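Local coordinates for protein agmatinase (Burkholderia thailandensis, PDB 4DZ4) that probably hydrolyses agmatine to putrescine and urea, as a manganese-dependent enzyme of the arginase family with two metal ions per subunit, at residues D45-V50 / S128-L133. Residues are numbered along the deposited sequence; the frame is centred on the assembly and turned at random.
Sequences DGVDVV and SDARML
A130 sets its methyl group against V47 and V50 where strands 49-54 and 131-136 start side by side, neighbours in the parallel sheet at the heart of the arginase-type α/β fold. The chain arrives here from helix 114-126. At S128 the hydroxyl is turned back so that OG accepts from the backbone N of A130, an ST turn, while D129 leaves the helical path with positive phi. That turn delivers A130, whose CB lies 3.7 Å from CG2 of V50 and 3.5 Å from O of V47, with CG1 of V47 a looser neighbour.

R131 opens the strand pairing. Its N gives a 2.8 Å hydrogen bond to O of D48, arriving tilted 31° from the carbonyl plane; the D48 side chain starts off away from this strand, and OD2 accepts a hydrogen bond from A97 N and forms a salt bridge with K320 NZ. The carbonyl of R131 then takes V50 N at 2.8 Å, almost straight out from the C=O bond (172° at the oxygen). Beyond CG, which rests near O of D48, the arginine chain bends and leads its guanidinium away, with W316 of helix 300-323 beside the side chain.

M132 faces the other way, onto H121, A122 and I125 of helix 114-126, the side that V50 also faces. With helix 300-323 against V49 and L133, this part of the sheet lies between helices. L133 carries the pairing on: its N reaches O of V50 at 2.9 Å, the same oxygen that M132 CA approaches with a CA-H...O contact, and its backbone also bonds S52 further along the neighbouring strand. The V49 and L133 side chains cross at a slant. With CG1 anti to its backbone N (chi1 -175°), V49 brings that methyl to 4.0 Å from CB of L133.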
# COMPACT_ATOMS: atom_id res chain seq x y z
N ASP B 45 -17.67 -12.44 -36.56
CA ASP B 45 -17.35 -13.20 -37.77
C ASP B 45 -15.86 -13.49 -37.89
O ASP B 45 -15.02 -12.58 -37.78
CB ASP B 45 -17.82 -12.46 -39.02
CG ASP B 45 -19.30 -12.61 -39.29
OD1 ASP B 45 -19.99 -13.37 -38.56
OD2 ASP B 45 -19.79 -11.97 -40.25
N GLY B 46 -15.54 -14.76 -38.13
CA GLY B 46 -14.16 -15.19 -38.32
C GLY B 46 -13.36 -15.24 -37.02
O GLY B 46 -12.13 -15.33 -37.08
N VAL B 47 -14.03 -15.16 -35.88
CA VAL B 47 -13.34 -15.14 -34.57
C VAL B 47 -13.25 -16.54 -33.96
O VAL B 47 -14.23 -17.27 -33.92
CB VAL B 47 -14.02 -14.17 -33.58
CG1 VAL B 47 -13.43 -14.31 -32.17
CG2 VAL B 47 -13.88 -12.74 -34.07
N ASP B 48 -12.07 -16.90 -33.47
CA ASP B 48 -11.86 -18.21 -32.85
C ASP B 48 -12.10 -18.20 -31.34
O ASP B 48 -12.66 -19.15 -30.78
CB ASP B 48 -10.42 -18.69 -33.09
CG ASP B 48 -10.10 -18.89 -34.58
OD1 ASP B 48 -10.93 -19.47 -35.29
OD2 ASP B 48 -9.01 -18.46 -35.03
N VAL B 49 -11.66 -17.14 -30.69
CA VAL B 49 -11.84 -17.00 -29.24
C VAL B 49 -12.26 -15.58 -28.89
O VAL B 49 -11.66 -14.61 -29.37
CB VAL B 49 -10.56 -17.33 -28.43
CG1 VAL B 49 -10.87 -17.27 -26.94
CG2 VAL B 49 -9.98 -18.69 -28.82
N VAL B 50 -13.28 -15.48 -28.04
CA VAL B 50 -13.74 -14.20 -27.52
C VAL B 50 -13.37 -14.10 -26.04
O VAL B 50 -13.82 -14.91 -25.21
CB VAL B 50 -15.26 -14.03 -27.64
CG1 VAL B 50 -15.73 -12.75 -26.93
CG2 VAL B 50 -15.64 -14.01 -29.12
N SER B 128 -21.74 -17.75 -32.50
CA SER B 128 -20.67 -17.54 -33.49
C SER B 128 -19.74 -18.72 -33.68
O SER B 128 -18.90 -18.69 -34.58
CB SER B 128 -19.81 -16.31 -33.11
OG SER B 128 -18.93 -16.64 -32.05
N ASP B 129 -19.86 -19.74 -32.84
CA ASP B 129 -18.84 -20.80 -32.79
C ASP B 129 -17.42 -20.39 -32.28
O ASP B 129 -16.53 -21.23 -32.25
CB ASP B 129 -18.69 -21.51 -34.14
CG ASP B 129 -19.98 -22.15 -34.61
OD1 ASP B 129 -20.85 -22.46 -33.75
OD2 ASP B 129 -20.13 -22.32 -35.83
N ALA B 130 -17.21 -19.13 -31.91
CA ALA B 130 -16.01 -18.79 -31.11
C ALA B 130 -16.06 -19.52 -29.76
O ALA B 130 -17.14 -19.82 -29.26
CB ALA B 130 -15.92 -17.28 -30.89
N ARG B 131 -14.89 -19.81 -29.19
CA ARG B 131 -14.79 -20.28 -27.81
C ARG B 131 -14.84 -19.04 -26.92
O ARG B 131 -14.44 -17.95 -27.35
CB ARG B 131 -13.44 -20.94 -27.54
CG ARG B 131 -13.03 -22.06 -28.48
CD ARG B 131 -13.88 -23.29 -28.29
NE ARG B 131 -13.26 -24.39 -29.04
CZ ARG B 131 -13.79 -25.60 -29.18
NH1 ARG B 131 -14.97 -25.88 -28.64
NH2 ARG B 131 -13.13 -26.51 -29.86
N MET B 132 -15.26 -19.23 -25.67
CA MET B 132 -15.26 -18.15 -24.68
C MET B 132 -14.13 -18.32 -23.68
O MET B 132 -13.98 -19.39 -23.10
CB MET B 132 -16.59 -18.07 -23.91
CG MET B 132 -17.74 -17.62 -24.78
SD MET B 132 -19.26 -17.47 -23.80
CE MET B 132 -18.91 -16.06 -22.73
N LEU B 133 -13.33 -17.27 -23.52
CA LEU B 133 -12.39 -17.16 -22.40
C LEU B 133 -12.87 -15.98 -21.55
O LEU B 133 -12.74 -14.81 -21.96
CB LEU B 133 -10.99 -16.91 -22.96
CG LEU B 133 -9.87 -16.78 -21.92
CD1 LEU B 133 -9.92 -17.89 -20.91
CD2 LEU B 133 -8.49 -16.71 -22.59